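Local coordinates for protein prolyl-ACP dehydrogenase (Oscillatoria sp., PDB 4IRN) that oxidises a prolyl group carried on an acyl carrier protein, using FAD, during biosynthesis of the cyanotoxin anatoxin-a, at residues E70-D75 against N118-A123; A285-T290 against L358-A363; L369-I374 against T384-E389. One frame throughout, in Å; residues are numbered along the deposited sequence.

Contact 1. Residues E70-D75 against N118-A123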
loop_
_atom_site.group_PDB
_atom_site.type_symbol
_atom_site.label_atom_id
_atom_site.label_comp_id
_atom_site.label_asym_id
_atom_site.label_seq_id
_atom_site.Cartn_x
_atom_site.Cartn_y
_atom_site.Cartn_z
ATOM N N GLU A 70 33.786 -8.365 -2.130
ATOM C CA GLU A 70 33.398 -8.232 -3.540
ATOM C C GLU A 70 34.122 -9.259 -4.417
ATOM O O GLU A 70 34.816 -8.886 -5.363
ATOM C CB GLU A 70 33.599 -6.796 -4.063
ATOM C CG GLU A 70 32.843 -5.729 -3.291
ATOM C CD GLU A 70 32.728 -4.425 -4.045
ATOM O OE1 GLU A 70 33.636 -3.576 -3.907
ATOM O OE2 GLU A 70 31.722 -4.246 -4.767
ATOM N N ILE A 71 33.958 -10.557 -4.099
ATOM C CA ILE A 71 34.624 -11.652 -4.820
ATOM C C ILE A 71 33.688 -12.394 -5.761
ATOM O O ILE A 71 32.722 -13.010 -5.318
ATOM C CB ILE A 71 35.395 -12.610 -3.857
ATOM C CG1 ILE A 71 36.443 -11.850 -3.003
ATOM C CG2 ILE A 71 36.028 -13.787 -4.617
ATOM C CD1 ILE A 71 36.865 -12.571 -1.703
ATOM N N PHE A 72 34.000 -12.355 -7.061
ATOM C CA PHE A 72 33.256 -13.090 -8.081
ATOM C C PHE A 72 33.740 -14.553 -8.030
ATOM O O PHE A 72 34.954 -14.795 -8.046
ATOM C CB PHE A 72 33.466 -12.463 -9.483
ATOM C CG PHE A 72 33.055 -13.364 -10.621
ATOM C CD1 PHE A 72 31.713 -13.534 -10.947
ATOM C CD2 PHE A 72 34.005 -14.078 -11.338
ATOM C CE1 PHE A 72 31.332 -14.398 -11.979
ATOM C CE2 PHE A 72 33.623 -14.948 -12.363
ATOM C CZ PHE A 72 32.290 -15.100 -12.678
ATOM N N ASN A 73 32.797 -15.510 -7.961
ATOM C CA ASN A 73 33.116 -16.936 -7.877
ATOM C C ASN A 73 33.296 -17.565 -9.262
ATOM O O ASN A 73 32.337 -18.067 -9.858
ATOM C CB ASN A 73 32.066 -17.686 -7.047
ATOM C CG ASN A 73 32.514 -19.020 -6.481
ATOM O OD1 ASN A 73 33.480 -19.647 -6.934
ATOM N ND2 ASN A 73 31.784 -19.515 -5.492
ATOM N N ARG A 74 34.539 -17.539 -9.767
ATOM C CA ARG A 74 34.866 -18.117 -11.066
ATOM C C ARG A 74 34.745 -19.633 -11.058
ATOM O O ARG A 74 34.331 -20.213 -12.064
ATOM C CB ARG A 74 36.255 -17.696 -11.521
ATOM C CG ARG A 74 36.383 -17.677 -13.042
ATOM C CD ARG A 74 37.780 -17.278 -13.445
ATOM N NE ARG A 74 37.800 -16.368 -14.593
ATOM C CZ ARG A 74 37.969 -15.047 -14.509
ATOM N NH1 ARG A 74 38.089 -14.459 -13.322
ATOM N NH2 ARG A 74 37.984 -14.303 -15.607
ATOM N N ASP A 75 35.091 -20.266 -9.917
ATOM C CA ASP A 75 35.005 -21.714 -9.723
ATOM C C ASP A 75 33.566 -22.211 -9.906
ATOM O O ASP A 75 33.345 -23.208 -10.594
ATOM C CB ASP A 75 35.554 -22.120 -8.345
ATOM C CG ASP A 75 37.038 -22.469 -8.305
ATOM O OD1 ASP A 75 37.803 -21.964 -9.177
ATOM O OD2 ASP A 75 37.440 -23.222 -7.398
ATOM N N ASN A 118 23.407 -14.710 -5.215
ATOM C CA ASN A 118 22.536 -13.972 -6.123
ATOM C C ASN A 118 23.309 -13.209 -7.203
ATOM O O ASN A 118 22.808 -13.065 -8.320
ATOM C CB ASN A 118 21.575 -13.058 -5.345
ATOM C CG ASN A 118 20.687 -13.805 -4.382
ATOM O OD1 ASN A 118 19.915 -14.681 -4.768
ATOM N ND2 ASN A 118 20.796 -13.497 -3.102
ATOM N N GLY A 119 24.514 -12.749 -6.869
ATOM C CA GLY A 119 25.387 -12.039 -7.799
ATOM C C GLY A 119 25.843 -12.910 -8.955
ATOM O O GLY A 119 25.868 -12.448 -10.103
ATOM N N LEU A 120 26.179 -14.200 -8.656
ATOM C CA LEU A 120 26.607 -15.183 -9.657
ATOM C C LEU A 120 25.438 -15.470 -10.587
ATOM O O LEU A 120 25.611 -15.438 -11.808
ATOM C CB LEU A 120 27.111 -16.485 -8.992
ATOM C CG LEU A 120 27.486 -17.661 -9.921
ATOM C CD1 LEU A 120 28.908 -17.533 -10.475
ATOM C CD2 LEU A 120 27.327 -18.971 -9.206
ATOM N N ILE A 121 24.246 -15.700 -9.998
ATOM C CA ILE A 121 22.994 -15.950 -10.709
ATOM C C ILE A 121 22.704 -14.799 -11.704
ATOM O O ILE A 121 22.396 -15.066 -12.870
ATOM C CB ILE A 121 21.831 -16.200 -9.707
ATOM C CG1 ILE A 121 22.038 -17.521 -8.915
ATOM C CG2 ILE A 121 20.493 -16.196 -10.430
ATOM C CD1 ILE A 121 21.242 -17.638 -7.583
ATOM N N PHE A 122 22.849 -13.529 -11.249
ATOM C CA PHE A 122 22.636 -12.344 -12.082
ATOM C C PHE A 122 23.655 -12.286 -13.229
ATOM O O PHE A 122 23.260 -12.048 -14.373
ATOM C CB PHE A 122 22.621 -11.054 -11.237
ATOM C CG PHE A 122 22.756 -9.756 -12.006
ATOM C CD1 PHE A 122 21.815 -9.391 -12.965
ATOM C CD2 PHE A 122 23.810 -8.884 -11.753
ATOM C CE1 PHE A 122 21.955 -8.201 -13.681
ATOM C CE2 PHE A 122 23.932 -7.683 -12.453
ATOM C CZ PHE A 122 23.005 -7.347 -13.407
ATOM N N ALA A 123 24.949 -12.539 -12.923
ATOM C CA ALA A 123 26.062 -12.536 -13.886
ATOM C C ALA A 123 25.859 -13.567 -15.012
ATOM O O ALA A 123 26.119 -13.264 -16.180
ATOM C CB ALA A 123 27.371 -12.798 -13.165
#
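Phe72 and Leu120 meet at a slant: the ring offers its CE1 corner, and methyl CD1 of Leu120 comes to 4.2 Å from that atom. Ala123, one turn further along helix 118-138, completes this patch, its CB 4.4 Å from Phe72 CE1. The small alanine suits its place because it lets the bulky phenylalanine come close to the helix, whereas the longer Leu120 can cross to the other backbone. With CG of Leu120 anti to the backbone N (chi1 175°), the branch runs beside the carbonyl carbon and carries CD1 over to Asn73, whose O lies 3.5 Å from it. The same methyl therefore meets both an aromatic corner and a peptide oxygen, in van der Waals contact alone.

Asn73 is the N-cap of helix 74-83: its OD1 accepts a hydrogen bond from Ala76 N, a role to which a short amide side chain is well suited. Just beyond it, Trp77 also packs on Leu120 and Ala123, and Ile199 touches Phe72. Phe122 stacks with Tyr399 and touches the flavin cofactor. The arrangement is a capped helix start packed against the buried first turns of helix 118-138, within the helical N-terminal domain of the acyl-CoA dehydrogenase fold, on the same helix turn that sends Phe122 into the FAD pocket, with the side chain of Ala123 about 10 Å from the cofactor.

Contact 2. Residues A285-T290 against L358-A363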
loop_
_atom_site.group_PDB
_atom_site.type_symbol
_atom_site.label_atom_id
_atom_site.label_comp_id
_atom_site.label_asym_id
_atom_site.label_seq_id
_atom_site.Cartn_x
_atom_site.Cartn_y
_atom_site.Cartn_z
ATOM N N ALA A 285 13.925 -15.353 -12.954
ATOM C CA ALA A 285 13.402 -16.713 -12.830
ATOM C C ALA A 285 13.948 -17.357 -11.554
ATOM O O ALA A 285 13.191 -17.989 -10.811
ATOM C CB ALA A 285 13.792 -17.538 -14.045
ATOM N N ALA A 286 15.252 -17.149 -11.280
ATOM C CA ALA A 286 15.934 -17.674 -10.099
ATOM C C ALA A 286 15.522 -16.952 -8.819
ATOM O O ALA A 286 15.535 -17.569 -7.756
ATOM C CB ALA A 286 17.423 -17.599 -10.289
ATOM N N ALA A 287 15.136 -15.656 -8.926
ATOM C CA ALA A 287 14.663 -14.818 -7.816
ATOM C C ALA A 287 13.397 -15.418 -7.193
ATOM O O ALA A 287 13.225 -15.328 -5.976
ATOM C CB ALA A 287 14.389 -13.404 -8.299
ATOM N N VAL A 288 12.554 -16.083 -8.024
ATOM C CA VAL A 288 11.332 -16.788 -7.616
ATOM C C VAL A 288 11.734 -17.954 -6.688
ATOM O O VAL A 288 11.052 -18.202 -5.687
ATOM C CB VAL A 288 10.476 -17.248 -8.839
ATOM C CG1 VAL A 288 9.160 -17.885 -8.396
ATOM C CG2 VAL A 288 10.197 -16.079 -9.788
ATOM N N GLY A 289 12.859 -18.608 -7.011
ATOM C CA GLY A 289 13.433 -19.703 -6.230
ATOM C C GLY A 289 13.938 -19.237 -4.881
ATOM O O GLY A 289 13.707 -19.905 -3.868
ATOM N N THR A 290 14.599 -18.056 -4.865
ATOM C CA THR A 290 15.116 -17.380 -3.669
ATOM C C THR A 290 13.941 -17.027 -2.742
ATOM O O THR A 290 14.041 -17.214 -1.528
ATOM C CB THR A 290 15.917 -16.133 -4.082
ATOM O OG1 THR A 290 16.931 -16.510 -5.018
ATOM C CG2 THR A 290 16.531 -15.393 -2.899
ATOM N N LEU A 358 8.493 -6.169 -13.625
ATOM C CA LEU A 358 7.915 -5.170 -12.727
ATOM C C LEU A 358 7.356 -5.831 -11.461
ATOM O O LEU A 358 7.664 -5.379 -10.355
ATOM C CB LEU A 358 6.849 -4.307 -13.451
ATOM C CG LEU A 358 5.932 -3.385 -12.615
ATOM C CD1 LEU A 358 6.684 -2.197 -12.051
ATOM C CD2 LEU A 358 4.797 -2.869 -13.450
ATOM N N TYR A 359 6.570 -6.919 -11.619
ATOM C CA TYR A 359 5.991 -7.630 -10.488
ATOM C C TYR A 359 7.038 -8.330 -9.610
ATOM O O TYR A 359 7.062 -8.077 -8.412
ATOM C CB TYR A 359 4.878 -8.616 -10.907
ATOM C CG TYR A 359 4.168 -9.190 -9.704
ATOM C CD1 TYR A 359 3.116 -8.504 -9.102
ATOM C CD2 TYR A 359 4.633 -10.346 -9.082
ATOM C CE1 TYR A 359 2.532 -8.963 -7.926
ATOM C CE2 TYR A 359 4.072 -10.802 -7.891
ATOM C CZ TYR A 359 3.010 -10.114 -7.324
ATOM O OH TYR A 359 2.395 -10.582 -6.188
ATOM N N ILE A 360 7.838 -9.230 -10.183
ATOM C CA ILE A 360 8.842 -10.030 -9.480
ATOM C C ILE A 360 9.890 -9.212 -8.726
ATOM O O ILE A 360 10.215 -9.572 -7.602
ATOM C CB ILE A 360 9.431 -11.171 -10.369
ATOM C CG1 ILE A 360 8.289 -12.047 -10.942
ATOM C CG2 ILE A 360 10.463 -12.011 -9.581
ATOM C CD1 ILE A 360 8.650 -13.023 -12.018
ATOM N N SER A 361 10.400 -8.110 -9.333
ATOM C CA SER A 361 11.422 -7.275 -8.717
ATOM C C SER A 361 10.923 -6.637 -7.446
ATOM O O SER A 361 11.654 -6.612 -6.448
ATOM C CB SER A 361 11.902 -6.206 -9.692
ATOM O OG SER A 361 10.841 -5.362 -10.094
ATOM N N GLU A 362 9.675 -6.150 -7.466
ATOM C CA GLU A 362 9.043 -5.514 -6.311
ATOM C C GLU A 362 8.598 -6.526 -5.270
ATOM O O GLU A 362 8.684 -6.249 -4.077
ATOM C CB GLU A 362 7.875 -4.633 -6.731
ATOM C CG GLU A 362 8.304 -3.347 -7.412
ATOM C CD GLU A 362 7.190 -2.538 -8.056
ATOM O OE1 GLU A 362 5.996 -2.918 -7.972
ATOM O OE2 GLU A 362 7.525 -1.473 -8.617
ATOM N N ALA A 363 8.103 -7.687 -5.725
ATOM C CA ALA A 363 7.680 -8.795 -4.886
ATOM C C ALA A 363 8.879 -9.326 -4.082
ATOM O O ALA A 363 8.754 -9.580 -2.877
ATOM C CB ALA A 363 7.104 -9.900 -5.756
#
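Helices 285-304 and 350-375 approach at Val288 and Ile360, whose CA atoms are 7.4 Å apart. The meeting is wholly apolar and belongs to few side chains. Val288 and Ile360 cross at about a right angle, and one methyl of the valine does the touching: its CG2 lies 4.1 Å from Ile360 CG2 and equally 4.1 Å from Ile360 CD1. That methyl thus rests against two different arms of the isoleucine, the short branch and the end of the longer one. Its position follows from the valine torsion, which sets CG1 anti to the backbone N (chi1 -176°) and leaves CG2 beside that nitrogen, anti to the carbonyl carbon.

Ile360 points at the other helix and reaches a second neighbour through its short branch, CG2 standing 4.4 Å from Ala287 CB. A beta-branched, wide residue fits here because it spreads over two consecutive positions of the partner helix, while alanine at 287 adds a methyl without forcing the backbones apart. Helix 316-344 closes in on the same pair, with Ala332 against Ile360 and Lys333 against Val288. Close packing of buried aliphatic side chains between long helices, with a third helix beside them, is characteristic of the C-terminal helical bundle of acyl-CoA dehydrogenases.

Contact 3. Residues L369-I374 against T384-E389. With FAD (flavin-adenine dinucleotide), chain J.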
loop_
_atom_site.group_PDB
_atom_site.type_symbol
_atom_site.label_atom_id
_atom_site.label_comp_id
_atom_site.label_asym_id
_atom_site.label_seq_id
_atom_site.Cartn_x
_atom_site.Cartn_y
_atom_site.Cartn_z
ATOM N N LEU A 369 12.253 -7.846 2.852
ATOM C CA LEU A 369 11.998 -6.889 3.924
ATOM C C LEU A 369 11.192 -7.557 5.055
ATOM O O LEU A 369 11.536 -7.400 6.224
ATOM C CB LEU A 369 11.258 -5.663 3.347
ATOM C CG LEU A 369 10.915 -4.514 4.302
ATOM C CD1 LEU A 369 12.161 -3.772 4.740
ATOM C CD2 LEU A 369 9.932 -3.535 3.653
ATOM N N GLU A 370 10.162 -8.336 4.686
ATOM C CA GLU A 370 9.282 -9.064 5.601
ATOM C C GLU A 370 9.998 -10.215 6.315
ATOM O O GLU A 370 9.733 -10.443 7.495
ATOM C CB GLU A 370 8.040 -9.569 4.866
ATOM C CG GLU A 370 7.054 -8.464 4.531
ATOM C CD GLU A 370 5.822 -8.863 3.740
ATOM O OE1 GLU A 370 5.748 -10.024 3.278
ATOM O OE2 GLU A 370 4.934 -7.999 3.563
ATOM N N ALA A 371 10.914 -10.924 5.619
ATOM C CA ALA A 371 11.707 -12.007 6.199
ATOM C C ALA A 371 12.583 -11.456 7.330
ATOM O O ALA A 371 12.691 -12.093 8.378
ATOM C CB ALA A 371 12.571 -12.647 5.130
ATOM N N ILE A 372 13.165 -10.248 7.134
ATOM C CA ILE A 372 13.979 -9.552 8.128
ATOM C C ILE A 372 13.076 -9.157 9.323
ATOM O O ILE A 372 13.491 -9.299 10.480
ATOM C CB ILE A 372 14.727 -8.338 7.495
ATOM C CG1 ILE A 372 15.760 -8.806 6.438
ATOM C CG2 ILE A 372 15.400 -7.448 8.578
ATOM C CD1 ILE A 372 16.180 -7.763 5.443
ATOM N N GLU A 373 11.836 -8.697 9.033
ATOM C CA GLU A 373 10.856 -8.292 10.047
ATOM C C GLU A 373 10.458 -9.451 10.955
ATOM O O GLU A 373 10.487 -9.284 12.169
ATOM C CB GLU A 373 9.620 -7.656 9.406
ATOM C CG GLU A 373 9.851 -6.246 8.883
ATOM C CD GLU A 373 8.825 -5.754 7.877
ATOM O OE1 GLU A 373 7.793 -6.435 7.674
ATOM O OE2 GLU A 373 9.063 -4.682 7.276
ATOM N N ILE A 374 10.128 -10.626 10.370
ATOM C CA ILE A 374 9.755 -11.861 11.088
ATOM C C ILE A 374 10.856 -12.277 12.091
ATOM O O ILE A 374 10.537 -12.658 13.216
ATOM C CB ILE A 374 9.386 -13.000 10.072
ATOM C CG1 ILE A 374 8.075 -12.684 9.324
ATOM C CG2 ILE A 374 9.314 -14.387 10.729
ATOM C CD1 ILE A 374 7.957 -13.302 7.953
ATOM N N THR A 384 23.336 -13.634 9.831
ATOM C CA THR A 384 22.010 -14.226 9.583
ATOM C C THR A 384 21.756 -14.404 8.061
ATOM O O THR A 384 21.026 -15.303 7.663
ATOM C CB THR A 384 20.931 -13.423 10.343
ATOM O OG1 THR A 384 21.296 -13.337 11.717
ATOM C CG2 THR A 384 19.546 -14.054 10.263
ATOM N N GLU A 385 22.385 -13.537 7.236
ATOM C CA GLU A 385 22.397 -13.510 5.764
ATOM C C GLU A 385 21.120 -13.027 5.077
ATOM O O GLU A 385 21.108 -12.916 3.845
ATOM C CB GLU A 385 22.902 -14.830 5.142
ATOM C CG GLU A 385 24.283 -15.282 5.617
ATOM C CD GLU A 385 24.513 -16.777 5.554
ATOM O OE1 GLU A 385 23.768 -17.518 6.239
ATOM O OE2 GLU A 385 25.486 -17.199 4.893
ATOM N N LEU A 386 20.058 -12.709 5.851
ATOM C CA LEU A 386 18.789 -12.215 5.292
ATOM C C LEU A 386 18.940 -10.794 4.771
ATOM O O LEU A 386 18.241 -10.395 3.835
ATOM C CB LEU A 386 17.650 -12.293 6.327
ATOM C CG LEU A 386 17.213 -13.683 6.771
ATOM C CD1 LEU A 386 16.346 -13.597 7.973
ATOM C CD2 LEU A 386 16.498 -14.432 5.663
ATOM N N GLU A 387 19.863 -10.026 5.403
ATOM C CA GLU A 387 20.157 -8.642 5.062
ATOM C C GLU A 387 20.744 -8.537 3.640
ATOM O O GLU A 387 20.315 -7.683 2.863
ATOM C CB GLU A 387 21.047 -7.980 6.145
ATOM C CG GLU A 387 22.466 -8.521 6.298
ATOM C CD GLU A 387 23.556 -7.668 5.671
ATOM O OE1 GLU A 387 23.281 -6.488 5.356
ATOM O OE2 GLU A 387 24.688 -8.174 5.494
ATOM N N ARG A 388 21.682 -9.453 3.283
ATOM C CA ARG A 388 22.316 -9.527 1.967
ATOM C C ARG A 388 21.241 -9.785 0.894
ATOM O O ARG A 388 21.272 -9.146 -0.163
ATOM C CB ARG A 388 23.378 -10.629 1.944
ATOM C CG ARG A 388 24.046 -10.828 0.581
ATOM C CD ARG A 388 25.137 -11.884 0.582
ATOM N NE ARG A 388 24.631 -13.232 0.866
ATOM C CZ ARG A 388 24.921 -13.925 1.962
ATOM N NH1 ARG A 388 25.723 -13.412 2.886
ATOM N NH2 ARG A 388 24.424 -15.140 2.135
ATOM N N GLU A 389 20.280 -10.698 1.187
ATOM C CA GLU A 389 19.171 -11.040 0.301
ATOM C C GLU A 389 18.424 -9.781 -0.146
ATOM O O GLU A 389 18.195 -9.624 -1.349
ATOM C CB GLU A 389 18.206 -12.047 0.967
ATOM C CG GLU A 389 18.816 -13.402 1.313
ATOM C CD GLU A 389 19.300 -14.272 0.162
ATOM O OE1 GLU A 389 18.850 -14.061 -0.988
ATOM O OE2 GLU A 389 20.139 -15.169 0.411
HETATM P PA FAD J . 11.260 -10.986 18.977
HETATM O O1A FAD J . 10.668 -10.939 20.337
HETATM O O2A FAD J . 12.252 -12.114 18.652
HETATM O O5B FAD J . 10.123 -10.929 17.862
HETATM C C5B FAD J . 10.057 -11.907 16.804
HETATM C C4B FAD J . 9.035 -11.341 15.857
HETATM O O4B FAD J . 7.715 -11.664 16.324
HETATM C C3B FAD J . 9.121 -9.823 15.716
HETATM O O3B FAD J . 9.379 -9.473 14.365
HETATM C C2B FAD J . 7.783 -9.274 16.228
HETATM O O2B FAD J . 7.210 -8.473 15.209
HETATM C C1B FAD J . 6.901 -10.511 16.412
HETATM N N9A FAD J . 6.190 -10.549 17.686
HETATM C C8A FAD J . 6.689 -10.928 18.908
HETATM N N7A FAD J . 5.844 -10.798 19.904
HETATM C C5A FAD J . 4.695 -10.302 19.295
HETATM C C6A FAD J . 3.424 -9.950 19.805
HETATM N N6A FAD J . 3.098 -9.983 21.096
HETATM N N1A FAD J . 2.499 -9.511 18.921
HETATM C C2A FAD J . 2.835 -9.423 17.634
HETATM N N3A FAD J . 3.996 -9.716 17.048
HETATM C C4A FAD J . 4.895 -10.154 17.930
HETATM N N1 FAD J . 18.010 -3.805 23.623
HETATM C C2 FAD J . 18.505 -3.344 24.839
HETATM O O2 FAD J . 18.034 -3.718 25.910
HETATM N N3 FAD J . 19.554 -2.452 24.868
HETATM C C4 FAD J . 20.192 -1.938 23.765
HETATM O O4 FAD J . 21.121 -1.144 23.908
HETATM C C4X FAD J . 19.677 -2.427 22.476
HETATM N N5 FAD J . 20.260 -2.005 21.374
HETATM C C5X FAD J . 19.795 -2.506 20.160
HETATM C C6 FAD J . 20.395 -2.054 18.983
HETATM C C7 FAD J . 19.981 -2.504 17.735
HETATM C C7M FAD J . 20.629 -1.945 16.491
HETATM C C8 FAD J . 18.937 -3.452 17.656
HETATM C C8M FAD J . 18.455 -3.984 16.329
HETATM C C9 FAD J . 18.338 -3.906 18.826
HETATM C C9A FAD J . 18.742 -3.449 20.083
HETATM N N10 FAD J . 18.150 -3.885 21.298
HETATM C C10 FAD J . 18.580 -3.380 22.499
HETATM C "C1'" FAD J . 17.117 -4.942 21.248
HETATM C "C2'" FAD J . 15.885 -4.449 20.502
HETATM O "O2'" FAD J . 15.073 -3.640 21.351
HETATM C "C3'" FAD J . 15.102 -5.620 19.906
HETATM O "O3'" FAD J . 15.162 -5.609 18.481
HETATM C "C4'" FAD J . 13.653 -5.735 20.379
HETATM O "O4'" FAD J . 13.722 -5.985 21.783
HETATM C "C5'" FAD J . 12.925 -6.861 19.675
HETATM O "O5'" FAD J . 13.873 -7.949 19.712
HETATM P P FAD J . 13.576 -9.303 19.003
HETATM O O1P FAD J . 13.659 -9.224 17.531
HETATM O O2P FAD J . 14.431 -10.181 19.897
HETATM O O3P FAD J . 12.026 -9.640 19.196
#
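On the side of helix 386-395 turned away from the Leu386-Ile372 packing, the guanidinium of Arg388 has the carbonyl O of Glu385 over its centre on one face, 4.3 Å above the plane. At its edge, in plane, lies Glu385 OE2, 3.6 Å from Arg388 NH2, a long salt bridge. Glu385 holds the N-cap position of the helix.

Across the contact, Ile372 and Leu386 slide past each other in opposite directions. Ile372 lays CG1 4.0 Å from Leu386 CB, and its outer methyl CD1 reaches on to the backbone, 3.7 Å from Leu386 O. The two segments form an antiparallel helical hairpin of the acyl-CoA dehydrogenase C-terminal domain: helix 350-375 ends, the chain turns, and helix 386-395 packs back on it. Leu386 CG stands beside the backbone N, anti to the carbonyl carbon (chi1 -66°), which turns the fork toward Ala371. There CD2 lies 4.3 Å from Ala371 CB and CD1 4.0 Å from Ala371 O; a bare methyl at 371 admits the leucine.

On the helix 350-375 side, Ile374 O sits 3.3 Å from ribose C4B of an FAD that is also bound by residues of the third subunit, including Thr163 and Phe398.

Along the chain the three contacts follow in series, and the strands of the middle domain come between contacts 1 and 2. Contact 1 lies in the N-terminal helical domain, while contacts 2 and 3 fall in the C-terminal domain and share helix 350-375. The centre of contact 1 is about 18 Å from that of contact 2 and about 20 Å from that of contact 3; the latter two are about 15 Å apart. Ile121 packs on Ala286, and Asn118 ND2 probably bonds to Glu389 OE1, 2.9 Å away. The helices of both ranges therefore pack together between two FAD sites: Phe122 serves one, probably completed by a neighbour, Glu373 and Ile374 the other, completed by the third subunit.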